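Local coordinates for protein ADP-ribosylglycohydrolase (Thermus thermophilus, PDB 2YZV) that belongs to the all-helical ADP-ribosylglycohydrolase family and holds magnesium ions between its helices and loops, at residues A[20-25]-A[53-58]; A[16-21]-A[255-260]; A[40-45]-A[274-279]; A[27-32]-A[249-254]. One frame throughout, in Å; residues are numbered along the deposited sequence.

Contact 1: A[20-25]-A[53-58]; sequences VGDALG and GFWTDD. With MG (magnesium ion), chain C.
The carboxylate of Asp22 is met obliquely by Thr56: Thr56 N donates a hydrogen bond to Asp22 OD2, 2.9 Å long, from above the carboxylate plane, 45° out of it. Asp22 OD1 is 2.7 Å from Thr56 OG1, within hydrogen-bonding distance. Asp22 OD2 rests 3.3 Å from Trp55 CB, while the indole leads away and its NE1 bonds His281 O. With CG anti to the backbone N (chi1 -178°), Asp22 reaches outward from helix 4-26, and its OD2 also touches Asp58 CB and bonds Thr59 OG1. Beside it, Ala23 CB packs on Phe54 O at 3.4 Å, and one water donates to both Ala23 O and Phe54 O. Thr56 is the N-cap of helix 57-72, its OG1 accepting a weak but straight bond (170°) from Asp58 N. That same OG1 binds one of the two magnesium ions at 2.1 Å, Asp58 OD1 binds it at 1.9 Å, and Asp253 completes the protein ligands. Asp58 OD2 turns to Thr254 OG1. Asp22 is therefore a second-shell residue: by holding the backbone of Thr56 and lying against its hydroxyl, it positions a first-shell metal ligand.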
loop_
_atom_site.group_PDB
_atom_site.type_symbol
_atom_site.label_atom_id
_atom_site.label_comp_id
_atom_site.label_asym_id
_atom_site.label_seq_id
_atom_site.Cartn_x
_atom_site.Cartn_y
_atom_site.Cartn_z
ATOM N N VAL A 20 -2.526 -9.353 -2.307
ATOM C CA VAL A 20 -2.038 -10.592 -1.721
ATOM C C VAL A 20 -1.669 -10.341 -0.258
ATOM O O VAL A 20 -2.025 -11.122 0.622
ATOM C CB VAL A 20 -0.807 -11.121 -2.498
ATOM C CG1 VAL A 20 -0.090 -12.194 -1.697
ATOM C CG2 VAL A 20 -1.255 -11.689 -3.844
ATOM N N GLY A 21 -0.965 -9.240 -0.007
ATOM C CA GLY A 21 -0.571 -8.906 1.353
ATOM C C GLY A 21 -1.754 -8.605 2.254
ATOM O O GLY A 21 -1.763 -8.980 3.421
ATOM N N ASP A 22 -2.749 -7.912 1.708
ATOM C CA ASP A 22 -3.954 -7.562 2.451
ATOM C C ASP A 22 -4.680 -8.855 2.841
ATOM O O ASP A 22 -5.030 -9.055 4.007
ATOM C CB ASP A 22 -4.838 -6.665 1.565
ATOM C CG ASP A 22 -6.112 -6.188 2.259
ATOM O OD1 ASP A 22 -6.274 -6.415 3.472
ATOM O OD2 ASP A 22 -6.956 -5.574 1.572
ATOM N N ALA A 23 -4.879 -9.742 1.868
ATOM C CA ALA A 23 -5.570 -11.005 2.116
ATOM C C ALA A 23 -4.857 -11.875 3.151
ATOM O O ALA A 23 -5.490 -12.411 4.063
ATOM C CB ALA A 23 -5.729 -11.779 0.809
ATOM N N LEU A 24 -3.545 -12.030 3.009
ATOM C CA LEU A 24 -2.785 -12.841 3.956
ATOM C C LEU A 24 -2.772 -12.246 5.357
ATOM O O LEU A 24 -3.028 -12.945 6.340
ATOM C CB LEU A 24 -1.345 -13.013 3.471
ATOM C CG LEU A 24 -1.130 -14.042 2.364
ATOM C CD1 LEU A 24 0.265 -13.883 1.779
ATOM C CD2 LEU A 24 -1.320 -15.450 2.928
ATOM N N GLY A 25 -2.478 -10.952 5.445
ATOM C CA GLY A 25 -2.424 -10.278 6.732
ATOM C C GLY A 25 -3.761 -10.227 7.449
ATOM O O GLY A 25 -3.811 -10.275 8.678
ATOM N N GLY A 53 -8.101 -15.869 0.194
ATOM C CA GLY A 53 -7.857 -14.959 -0.909
ATOM C C GLY A 53 -8.681 -13.686 -0.924
ATOM O O GLY A 53 -8.510 -12.857 -1.815
ATOM N N PHE A 54 -9.588 -13.521 0.034
ATOM C CA PHE A 54 -10.388 -12.304 0.080
ATOM C C PHE A 54 -9.638 -11.240 0.867
ATOM O O PHE A 54 -8.939 -11.539 1.832
ATOM C CB PHE A 54 -11.762 -12.570 0.709
ATOM C CG PHE A 54 -12.820 -12.942 -0.292
ATOM C CD1 PHE A 54 -12.663 -14.055 -1.115
ATOM C CD2 PHE A 54 -13.969 -12.169 -0.422
ATOM C CE1 PHE A 54 -13.640 -14.395 -2.054
ATOM C CE2 PHE A 54 -14.949 -12.500 -1.357
ATOM C CZ PHE A 54 -14.784 -13.613 -2.173
ATOM N N TRP A 55 -9.777 -9.992 0.437
ATOM C CA TRP A 55 -9.087 -8.887 1.078
ATOM C C TRP A 55 -10.021 -7.922 1.808
ATOM O O TRP A 55 -11.229 -8.157 1.896
ATOM C CB TRP A 55 -8.237 -8.152 0.035
ATOM C CG TRP A 55 -8.729 -8.345 -1.367
ATOM C CD1 TRP A 55 -8.271 -9.249 -2.288
ATOM C CD2 TRP A 55 -9.802 -7.639 -1.998
ATOM N NE1 TRP A 55 -8.993 -9.144 -3.454
ATOM C CE2 TRP A 55 -9.938 -8.163 -3.303
ATOM C CE3 TRP A 55 -10.662 -6.611 -1.587
ATOM C CZ2 TRP A 55 -10.905 -7.694 -4.203
ATOM C CZ3 TRP A 55 -11.624 -6.145 -2.481
ATOM C CH2 TRP A 55 -11.734 -6.690 -3.775
ATOM N N THR A 56 -9.461 -6.829 2.319
ATOM C CA THR A 56 -10.234 -5.858 3.093
ATOM C C THR A 56 -10.396 -4.481 2.455
ATOM O O THR A 56 -10.353 -4.337 1.234
ATOM C CB THR A 56 -9.594 -5.668 4.474
ATOM O OG1 THR A 56 -8.373 -4.930 4.334
ATOM C CG2 THR A 56 -9.277 -7.023 5.098
ATOM N N ASP A 57 -10.585 -3.466 3.297
ATOM C CA ASP A 57 -10.755 -2.101 2.815
ATOM C C ASP A 57 -9.495 -1.555 2.155
ATOM O O ASP A 57 -9.563 -0.607 1.370
ATOM C CB ASP A 57 -11.198 -1.175 3.960
ATOM C CG ASP A 57 -10.208 -1.138 5.107
ATOM O OD1 ASP A 57 -9.077 -0.645 4.914
ATOM O OD2 ASP A 57 -10.566 -1.598 6.211
ATOM N N ASP A 58 -8.347 -2.150 2.465
ATOM C CA ASP A 58 -7.085 -1.715 1.874
ATOM C C ASP A 58 -7.189 -1.856 0.362
ATOM O O ASP A 58 -7.020 -0.890 -0.389
ATOM C CB ASP A 58 -5.923 -2.588 2.361
ATOM C CG ASP A 58 -5.715 -2.512 3.858
ATOM O OD1 ASP A 58 -6.676 -2.766 4.611
ATOM O OD2 ASP A 58 -4.582 -2.207 4.282
HETATM MG MG MG C . -7.782 -3.638 5.935
HETATM O O HOH W 1 -8.071 -13.327 3.766
#

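Contact 2: A[16-21]-A[255-260]; sequences LGLAVG and VGAVYG
Helices 16-21 and 255-260 run nearly antiparallel, at 157° between their directions, and their axes come within 6.7 Å, an unusually close approach for two helices. Backbone meets backbone directly: the CA atoms of Gly21 and Gly256 stand 4.0 Å apart, and Gly17 faces Gly260 one turn further along. No conventional hydrogen bond crosses the interface; CA-H...O contacts take that place. Gly260 CA approaches Gly17 O to 3.3 Å, and Gly17 CA returns a longer contact to Gly260 O. At the other end Gly21 CA points its hydrogen at Gly256 O, 3.4 Å away and fairly straight (160°). Between them Ala257 CA sits 3.5 Å from Leu18 O. Gly17 O and Gly256 O remain engaged in their own helices, accepting from Gly21 N and Gly260 N.

Side chains add a seam along one flank. Ala257 CB lies 3.6 Å from Leu18 O and 4.2 Å from Leu18 CD2. The backbone alone puts Leu18 CB near Ala257 O; chi1 of -174° sets CG beside that oxygen, while the branch also packs on Thr59 and Ala62 of helix 57-72. Each helix contributes a glycine pair spaced by four, Gly17 with Gly21 and Gly256 with Gly260: the double GxxxG pattern of tightly apposed helices, here joining helix 4-26 to helix 252-267 in the buried core of an all-helical fold.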
loop_
_atom_site.group_PDB
_atom_site.type_symbol
_atom_site.label_atom_id
_atom_site.label_comp_id
_atom_site.label_asym_id
_atom_site.label_seq_id
_atom_site.Cartn_x
_atom_site.Cartn_y
_atom_site.Cartn_z
ATOM N N LEU A 16 -0.987 -6.466 -7.629
ATOM C CA LEU A 16 -1.431 -7.750 -7.098
ATOM C C LEU A 16 -0.797 -8.032 -5.738
ATOM O O LEU A 16 -1.432 -8.613 -4.858
ATOM C CB LEU A 16 -1.098 -8.883 -8.076
ATOM C CG LEU A 16 -2.056 -9.144 -9.246
ATOM C CD1 LEU A 16 -3.356 -9.703 -8.710
ATOM C CD2 LEU A 16 -2.307 -7.870 -10.037
ATOM N N GLY A 17 0.452 -7.608 -5.562
ATOM C CA GLY A 17 1.130 -7.821 -4.293
ATOM C C GLY A 17 0.400 -7.125 -3.157
ATOM O O GLY A 17 0.363 -7.621 -2.028
ATOM N N LEU A 18 -0.170 -5.964 -3.457
ATOM C CA LEU A 18 -0.924 -5.198 -2.465
ATOM C C LEU A 18 -2.076 -6.060 -1.944
ATOM O O LEU A 18 -2.238 -6.228 -0.734
ATOM C CB LEU A 18 -1.471 -3.921 -3.115
ATOM C CG LEU A 18 -2.196 -2.859 -2.285
ATOM C CD1 LEU A 18 -2.382 -1.622 -3.146
ATOM C CD2 LEU A 18 -3.543 -3.366 -1.785
ATOM N N ALA A 19 -2.865 -6.610 -2.863
ATOM C CA ALA A 19 -4.012 -7.441 -2.506
ATOM C C ALA A 19 -3.611 -8.752 -1.836
ATOM O O ALA A 19 -4.286 -9.221 -0.919
ATOM C CB ALA A 19 -4.855 -7.723 -3.747
ATOM N N VAL A 20 -2.526 -9.353 -2.307
ATOM C CA VAL A 20 -2.038 -10.592 -1.721
ATOM C C VAL A 20 -1.669 -10.341 -0.258
ATOM O O VAL A 20 -2.025 -11.122 0.622
ATOM C CB VAL A 20 -0.807 -11.121 -2.498
ATOM C CG1 VAL A 20 -0.090 -12.194 -1.697
ATOM C CG2 VAL A 20 -1.255 -11.689 -3.844
ATOM N N GLY A 21 -0.965 -9.240 -0.007
ATOM C CA GLY A 21 -0.571 -8.906 1.353
ATOM C C GLY A 21 -1.754 -8.605 2.254
ATOM O O GLY A 21 -1.763 -8.980 3.421
ATOM N N VAL A 255 0.138 -3.850 6.882
ATOM C CA VAL A 255 1.589 -3.985 6.800
ATOM C C VAL A 255 1.844 -4.921 5.619
ATOM O O VAL A 255 2.751 -4.701 4.819
ATOM C CB VAL A 255 2.186 -4.590 8.092
ATOM C CG1 VAL A 255 3.650 -4.958 7.873
ATOM C CG2 VAL A 255 2.072 -3.584 9.224
ATOM N N GLY A 256 1.025 -5.963 5.509
ATOM C CA GLY A 256 1.166 -6.888 4.400
ATOM C C GLY A 256 0.927 -6.203 3.062
ATOM O O GLY A 256 1.634 -6.467 2.087
ATOM N N ALA A 257 -0.062 -5.316 3.006
ATOM C CA ALA A 257 -0.372 -4.610 1.763
ATOM C C ALA A 257 0.738 -3.651 1.351
ATOM O O ALA A 257 1.035 -3.517 0.164
ATOM C CB ALA A 257 -1.684 -3.854 1.901
ATOM N N VAL A 258 1.349 -2.975 2.319
ATOM C CA VAL A 258 2.427 -2.040 1.999
ATOM C C VAL A 258 3.648 -2.831 1.538
ATOM O O VAL A 258 4.272 -2.483 0.536
ATOM C CB VAL A 258 2.767 -1.149 3.213
ATOM C CG1 VAL A 258 3.974 -0.259 2.911
ATOM C CG2 VAL A 258 1.557 -0.274 3.543
ATOM N N TYR A 259 3.980 -3.899 2.261
ATOM C CA TYR A 259 5.107 -4.740 1.872
ATOM C C TYR A 259 4.848 -5.296 0.473
ATOM O O TYR A 259 5.741 -5.334 -0.373
ATOM C CB TYR A 259 5.274 -5.916 2.841
ATOM C CG TYR A 259 6.225 -6.975 2.318
ATOM C CD1 TYR A 259 7.599 -6.868 2.517
ATOM C CD2 TYR A 259 5.751 -8.038 1.549
ATOM C CE1 TYR A 259 8.479 -7.787 1.957
ATOM C CE2 TYR A 259 6.618 -8.961 0.981
ATOM C CZ TYR A 259 7.982 -8.829 1.186
ATOM O OH TYR A 259 8.853 -9.713 0.587
ATOM N N GLY A 260 3.612 -5.731 0.245
ATOM C CA GLY A 260 3.240 -6.302 -1.038
ATOM C C GLY A 260 3.470 -5.382 -2.220
ATOM O O GLY A 260 3.902 -5.828 -3.285
#

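Contact 3: A[40-45]-A[274-279]; sequences REMKGG and GRWLRA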
loop_
_atom_site.group_PDB
_atom_site.type_symbol
_atom_site.label_atom_id
_atom_site.label_comp_id
_atom_site.label_asym_id
_atom_site.label_seq_id
_atom_site.Cartn_x
_atom_site.Cartn_y
_atom_site.Cartn_z
ATOM N N ARG A 40 1.458 -19.019 6.712
ATOM C CA ARG A 40 2.226 -19.282 5.498
ATOM C C ARG A 40 1.384 -19.389 4.231
ATOM O O ARG A 40 1.900 -19.221 3.125
ATOM C CB ARG A 40 3.024 -20.581 5.662
ATOM C CG ARG A 40 3.963 -20.601 6.855
ATOM C CD ARG A 40 4.550 -21.990 7.075
ATOM N NE ARG A 40 5.367 -22.447 5.953
ATOM C CZ ARG A 40 6.519 -21.894 5.586
ATOM N NH1 ARG A 40 7.006 -20.853 6.250
ATOM N NH2 ARG A 40 7.194 -22.392 4.557
ATOM N N GLU A 41 0.095 -19.671 4.375
ATOM C CA GLU A 41 -0.757 -19.825 3.203
ATOM C C GLU A 41 -2.074 -19.059 3.280
ATOM O O GLU A 41 -2.429 -18.521 4.330
ATOM C CB GLU A 41 -1.054 -21.311 2.974
ATOM C CG GLU A 41 0.176 -22.208 2.856
ATOM C CD GLU A 41 1.174 -21.719 1.824
ATOM O OE1 GLU A 41 0.746 -21.154 0.797
ATOM O OE2 GLU A 41 2.392 -21.910 2.031
ATOM N N MET A 42 -2.787 -19.017 2.153
ATOM C CA MET A 42 -4.083 -18.342 2.049
ATOM C C MET A 42 -5.182 -19.228 2.622
ATOM O O MET A 42 -5.801 -20.012 1.904
ATOM C CB MET A 42 -4.414 -18.041 0.583
ATOM C CG MET A 42 -3.627 -16.909 -0.025
ATOM S SD MET A 42 -4.207 -15.279 0.508
ATOM C CE MET A 42 -3.103 -14.244 -0.481
ATOM N N LYS A 43 -5.432 -19.096 3.917
ATOM C CA LYS A 43 -6.448 -19.907 4.570
ATOM C C LYS A 43 -7.721 -19.129 4.869
ATOM O O LYS A 43 -8.754 -19.714 5.197
ATOM C CB LYS A 43 -5.881 -20.479 5.871
ATOM C CG LYS A 43 -4.747 -21.480 5.686
ATOM C CD LYS A 43 -5.265 -22.900 5.465
ATOM C CE LYS A 43 -6.062 -23.039 4.175
ATOM N NZ LYS A 43 -6.600 -24.418 4.000
ATOM N N GLY A 44 -7.653 -17.809 4.738
ATOM C CA GLY A 44 -8.810 -16.996 5.048
ATOM C C GLY A 44 -8.890 -16.911 6.560
ATOM O O GLY A 44 -7.920 -17.231 7.251
ATOM N N GLY A 45 -10.036 -16.495 7.082
ATOM C CA GLY A 45 -10.187 -16.390 8.519
ATOM C C GLY A 45 -10.086 -14.965 9.018
ATOM O O GLY A 45 -10.541 -14.027 8.356
ATOM N N GLY A 274 2.464 -18.677 -6.988
ATOM C CA GLY A 274 1.311 -18.899 -7.839
ATOM C C GLY A 274 0.043 -19.262 -7.091
ATOM O O GLY A 274 -1.046 -18.810 -7.455
ATOM N N ARG A 275 0.169 -20.076 -6.046
ATOM C CA ARG A 275 -0.999 -20.484 -5.279
ATOM C C ARG A 275 -1.672 -19.300 -4.590
ATOM O O ARG A 275 -2.884 -19.310 -4.388
ATOM C CB ARG A 275 -0.622 -21.561 -4.254
ATOM C CG ARG A 275 0.429 -21.151 -3.249
ATOM C CD ARG A 275 0.811 -22.325 -2.364
ATOM N NE ARG A 275 1.767 -21.944 -1.331
ATOM C CZ ARG A 275 3.030 -21.595 -1.561
ATOM N NH1 ARG A 275 3.507 -21.580 -2.798
ATOM N NH2 ARG A 275 3.815 -21.253 -0.548
ATOM N N TRP A 276 -0.891 -18.286 -4.224
ATOM C CA TRP A 276 -1.461 -17.101 -3.586
ATOM C C TRP A 276 -2.267 -16.319 -4.618
ATOM O O TRP A 276 -3.379 -15.864 -4.341
ATOM C CB TRP A 276 -0.356 -16.205 -3.000
ATOM C CG TRP A 276 0.285 -16.755 -1.750
ATOM C CD1 TRP A 276 -0.076 -17.887 -1.068
ATOM C CD2 TRP A 276 1.385 -16.186 -1.023
ATOM N NE1 TRP A 276 0.727 -18.055 0.032
ATOM C CE2 TRP A 276 1.633 -17.028 0.087
ATOM C CE3 TRP A 276 2.185 -15.048 -1.200
ATOM C CZ2 TRP A 276 2.650 -16.768 1.017
ATOM C CZ3 TRP A 276 3.197 -14.788 -0.272
ATOM C CH2 TRP A 276 3.419 -15.646 0.821
ATOM N N LEU A 277 -1.704 -16.169 -5.812
ATOM C CA LEU A 277 -2.379 -15.451 -6.887
ATOM C C LEU A 277 -3.629 -16.192 -7.366
ATOM O O LEU A 277 -4.667 -15.578 -7.600
ATOM C CB LEU A 277 -1.419 -15.235 -8.063
ATOM C CG LEU A 277 -0.232 -14.297 -7.815
ATOM C CD1 LEU A 277 0.726 -14.348 -8.999
ATOM C CD2 LEU A 277 -0.734 -12.878 -7.598
ATOM N N ARG A 278 -3.536 -17.510 -7.508
ATOM C CA ARG A 278 -4.684 -18.283 -7.969
ATOM C C ARG A 278 -5.861 -18.237 -7.003
ATOM O O ARG A 278 -7.012 -18.380 -7.415
ATOM C CB ARG A 278 -4.286 -19.742 -8.220
ATOM C CG ARG A 278 -3.514 -19.954 -9.516
ATOM C CD ARG A 278 -3.343 -21.435 -9.822
ATOM N NE ARG A 278 -2.343 -22.072 -8.971
ATOM C CZ ARG A 278 -1.031 -21.904 -9.110
ATOM N NH1 ARG A 278 -0.558 -21.120 -10.069
ATOM N NH2 ARG A 278 -0.192 -22.525 -8.292
ATOM N N ALA A 279 -5.571 -18.023 -5.723
ATOM C CA ALA A 279 -6.612 -17.970 -4.700
ATOM C C ALA A 279 -7.161 -16.559 -4.495
ATOM O O ALA A 279 -8.203 -16.377 -3.873
ATOM C CB ALA A 279 -6.059 -18.499 -3.380
#
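Glu41 OE1 is gripped by two donors of helix 274-279: Arg275 NE, modelled at a doubtful 2.5 Å, and Trp276 NE1, 3.2 Å away and above the carboxylate plane. Glu41 OE2 uses its syn lone pair for Arg275 NH2, 3.0 Å away and close to the guanidinium plane. The result is a two-pronged salt bridge, although the two planes are twisted 39° apart. In Arg275, chi1 of 59° swings the chain to the side of Glu41, and the extended run from CG to NE sets NE and NH2 along the carboxylate. Outside the pair, Arg243 also bridges to Glu41 OE2, and Glu239 to Arg275 NH2. The contact fastens the loop between helices 4-26 and 57-72 to a short helix of the all-helical fold, with Met42 at the centre of an inverse gamma turn. Arg40 O lies in the plane of the Trp276 ring at its edge, 3.3 Å from CZ2. Met42 crosses the indole at about a right angle: its CG is 3.8 Å from Trp276 CD1, and its SD makes an oblique Met-aromatic contact, 5.5 Å from the five-membered ring centroid. Met42 CB lies 4.3 Å from Ala279 CB.

Contact 4: A[27-32]-A[249-254]; sequences QVEGLP and GGDADT. With MG (magnesium ion), chain B; MG (magnesium ion), chain C.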
loop_
_atom_site.group_PDB
_atom_site.type_symbol
_atom_site.label_atom_id
_atom_site.label_comp_id
_atom_site.label_asym_id
_atom_site.label_seq_id
_atom_site.Cartn_x
_atom_site.Cartn_y
_atom_site.Cartn_z
ATOM N N GLN A 27 -5.798 -12.413 7.805
ATOM C CA GLN A 27 -5.993 -13.658 8.545
ATOM C C GLN A 27 -5.603 -13.544 10.010
ATOM O O GLN A 27 -6.156 -14.247 10.859
ATOM C CB GLN A 27 -5.199 -14.795 7.886
ATOM C CG GLN A 27 -5.589 -15.031 6.436
ATOM C CD GLN A 27 -4.740 -16.078 5.733
ATOM O OE1 GLN A 27 -4.847 -16.260 4.521
ATOM N NE2 GLN A 27 -3.895 -16.773 6.488
ATOM N N VAL A 28 -4.654 -12.664 10.312
ATOM C CA VAL A 28 -4.207 -12.492 11.690
ATOM C C VAL A 28 -4.311 -11.063 12.199
ATOM O O VAL A 28 -3.630 -10.687 13.150
ATOM C CB VAL A 28 -2.755 -12.966 11.865
ATOM C CG1 VAL A 28 -2.678 -14.475 11.689
ATOM C CG2 VAL A 28 -1.861 -12.267 10.860
ATOM N N GLU A 29 -5.166 -10.266 11.570
ATOM C CA GLU A 29 -5.340 -8.886 11.996
ATOM C C GLU A 29 -5.787 -8.824 13.454
ATOM O O GLU A 29 -6.704 -9.537 13.859
ATOM C CB GLU A 29 -6.366 -8.176 11.107
ATOM C CG GLU A 29 -6.810 -6.820 11.640
ATOM C CD GLU A 29 -7.613 -6.022 10.633
ATOM O OE1 GLU A 29 -8.310 -6.637 9.799
ATOM O OE2 GLU A 29 -7.557 -4.773 10.685
ATOM N N GLY A 30 -5.117 -7.983 14.239
ATOM C CA GLY A 30 -5.470 -7.827 15.641
ATOM C C GLY A 30 -4.824 -8.800 16.612
ATOM O O GLY A 30 -5.004 -8.672 17.825
ATOM N N LEU A 31 -4.076 -9.772 16.101
ATOM C CA LEU A 31 -3.425 -10.747 16.971
ATOM C C LEU A 31 -2.048 -10.265 17.391
ATOM O O LEU A 31 -1.284 -9.762 16.573
ATOM C CB LEU A 31 -3.274 -12.095 16.265
ATOM C CG LEU A 31 -4.532 -12.785 15.734
ATOM C CD1 LEU A 31 -4.148 -14.135 15.152
ATOM C CD2 LEU A 31 -5.552 -12.957 16.850
ATOM N N PRO A 32 -1.713 -10.409 18.682
ATOM C CA PRO A 32 -0.396 -9.968 19.148
ATOM C C PRO A 32 0.695 -10.865 18.575
ATOM O O PRO A 32 0.506 -12.076 18.433
ATOM C CB PRO A 32 -0.504 -10.095 20.665
ATOM C CG PRO A 32 -1.954 -9.878 20.920
ATOM C CD PRO A 32 -2.598 -10.693 19.823
ATOM N N GLY A 249 1.678 -9.670 13.183
ATOM C CA GLY A 249 0.346 -9.531 13.739
ATOM C C GLY A 249 -0.101 -8.080 13.726
ATOM O O GLY A 249 0.354 -7.288 12.899
ATOM N N GLY A 250 -0.991 -7.723 14.648
ATOM C CA GLY A 250 -1.479 -6.355 14.699
ATOM C C GLY A 250 -2.216 -5.986 13.424
ATOM O O GLY A 250 -3.079 -6.734 12.962
ATOM N N ASP A 251 -1.875 -4.838 12.846
ATOM C CA ASP A 251 -2.519 -4.380 11.617
ATOM C C ASP A 251 -1.814 -5.065 10.452
ATOM O O ASP A 251 -1.289 -4.417 9.545
ATOM C CB ASP A 251 -2.398 -2.856 11.510
ATOM C CG ASP A 251 -3.437 -2.254 10.584
ATOM O OD1 ASP A 251 -4.551 -2.816 10.491
ATOM O OD2 ASP A 251 -3.152 -1.208 9.967
ATOM N N ALA A 252 -1.828 -6.390 10.489
ATOM C CA ALA A 252 -1.158 -7.221 9.496
ATOM C C ALA A 252 -1.651 -7.092 8.062
ATOM O O ALA A 252 -0.873 -7.272 7.126
ATOM C CB ALA A 252 -1.220 -8.678 9.930
ATOM N N ASP A 253 -2.933 -6.806 7.879
ATOM C CA ASP A 253 -3.459 -6.662 6.528
ATOM C C ASP A 253 -2.801 -5.472 5.837
ATOM O O ASP A 253 -2.436 -5.547 4.665
ATOM C CB ASP A 253 -4.983 -6.471 6.542
ATOM C CG ASP A 253 -5.429 -5.278 7.373
ATOM O OD1 ASP A 253 -6.406 -4.613 6.974
ATOM O OD2 ASP A 253 -4.826 -5.011 8.431
ATOM N N THR A 254 -2.631 -4.383 6.574
ATOM C CA THR A 254 -2.043 -3.181 6.005
ATOM C C THR A 254 -0.522 -3.245 5.898
ATOM O O THR A 254 0.052 -2.748 4.931
ATOM C CB THR A 254 -2.474 -1.953 6.803
ATOM O OG1 THR A 254 -3.906 -1.937 6.884
ATOM C CG2 THR A 254 -1.998 -0.677 6.114
HETATM MG MG MG B . -5.541 -2.591 8.442
HETATM MG MG MG C . -7.782 -3.638 5.935
#
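Glu29 leaves the corner of a type II beta turn, Val28 to Leu31, and runs across the start of helix 252-267, its tip coming close to the magnesium ligands. Its CB lies 4.0 Å from Gly250 O, and CG passes the same carbonyl before approaching Asp253. CG is anti to the backbone N (chi1 169°) and the chain stays extended beyond it, carrying Glu29 CD to 3.7 Å from Asp253 OD2. At the tip, OE1 faces Asp253 OD1 more loosely. Glu29 OE2 stands 3.5 Å from Asp253 OD2 and 3.6 Å from Asp251 OD1, with three carboxylates thus gathered beside the metals.

The turn is anchored by backbone bonds to the glycine pair ahead of the helix. Gly30 N donates to Gly250 O at 2.7 Å, and Gly250 N donates to Leu31 O at 2.8 Å. Both glycines have positive phi, and Gly249, which has no side chain, lets Leu31 O settle against its CA. Val28 CG2 packs on Ala252 CB, an apolar contact between the turn and the helix start. Asp251 is the N-cap residue but makes no capping bond; its OD2 bonds Asn128 instead, while OD1 and Thr254 OG1 bind one magnesium ion. Asp253 OD2 binds that ion alone, whereas Asp253 OD1 bridges both, 2.6 Å from it and 2.0 Å from the magnesium ion bound by Thr56 and Asp58.

In the fold
From the N terminus, helix 4-26 supplies the first halves of contacts 2 and 1 in overlapping stretches. Contact 1 closes a short loop, bringing the start of helix 57-72 back beside it; contact 2 closes a far longer one, pairing it with helix 252-267. Contact 4 opens just after helix 4-26 and ends just before contact 2 does, so it lies within that long loop, and it crosses contact 1. Contact 3 ends latest in the chain, at helix 274-279, and crosses the other three. Contacts 1 and 4 meet at a shared magnesium ion, while Gln27 ties together two parts of the loop between helices 4-26 and 57-72, bonding 27-32 to 40-45.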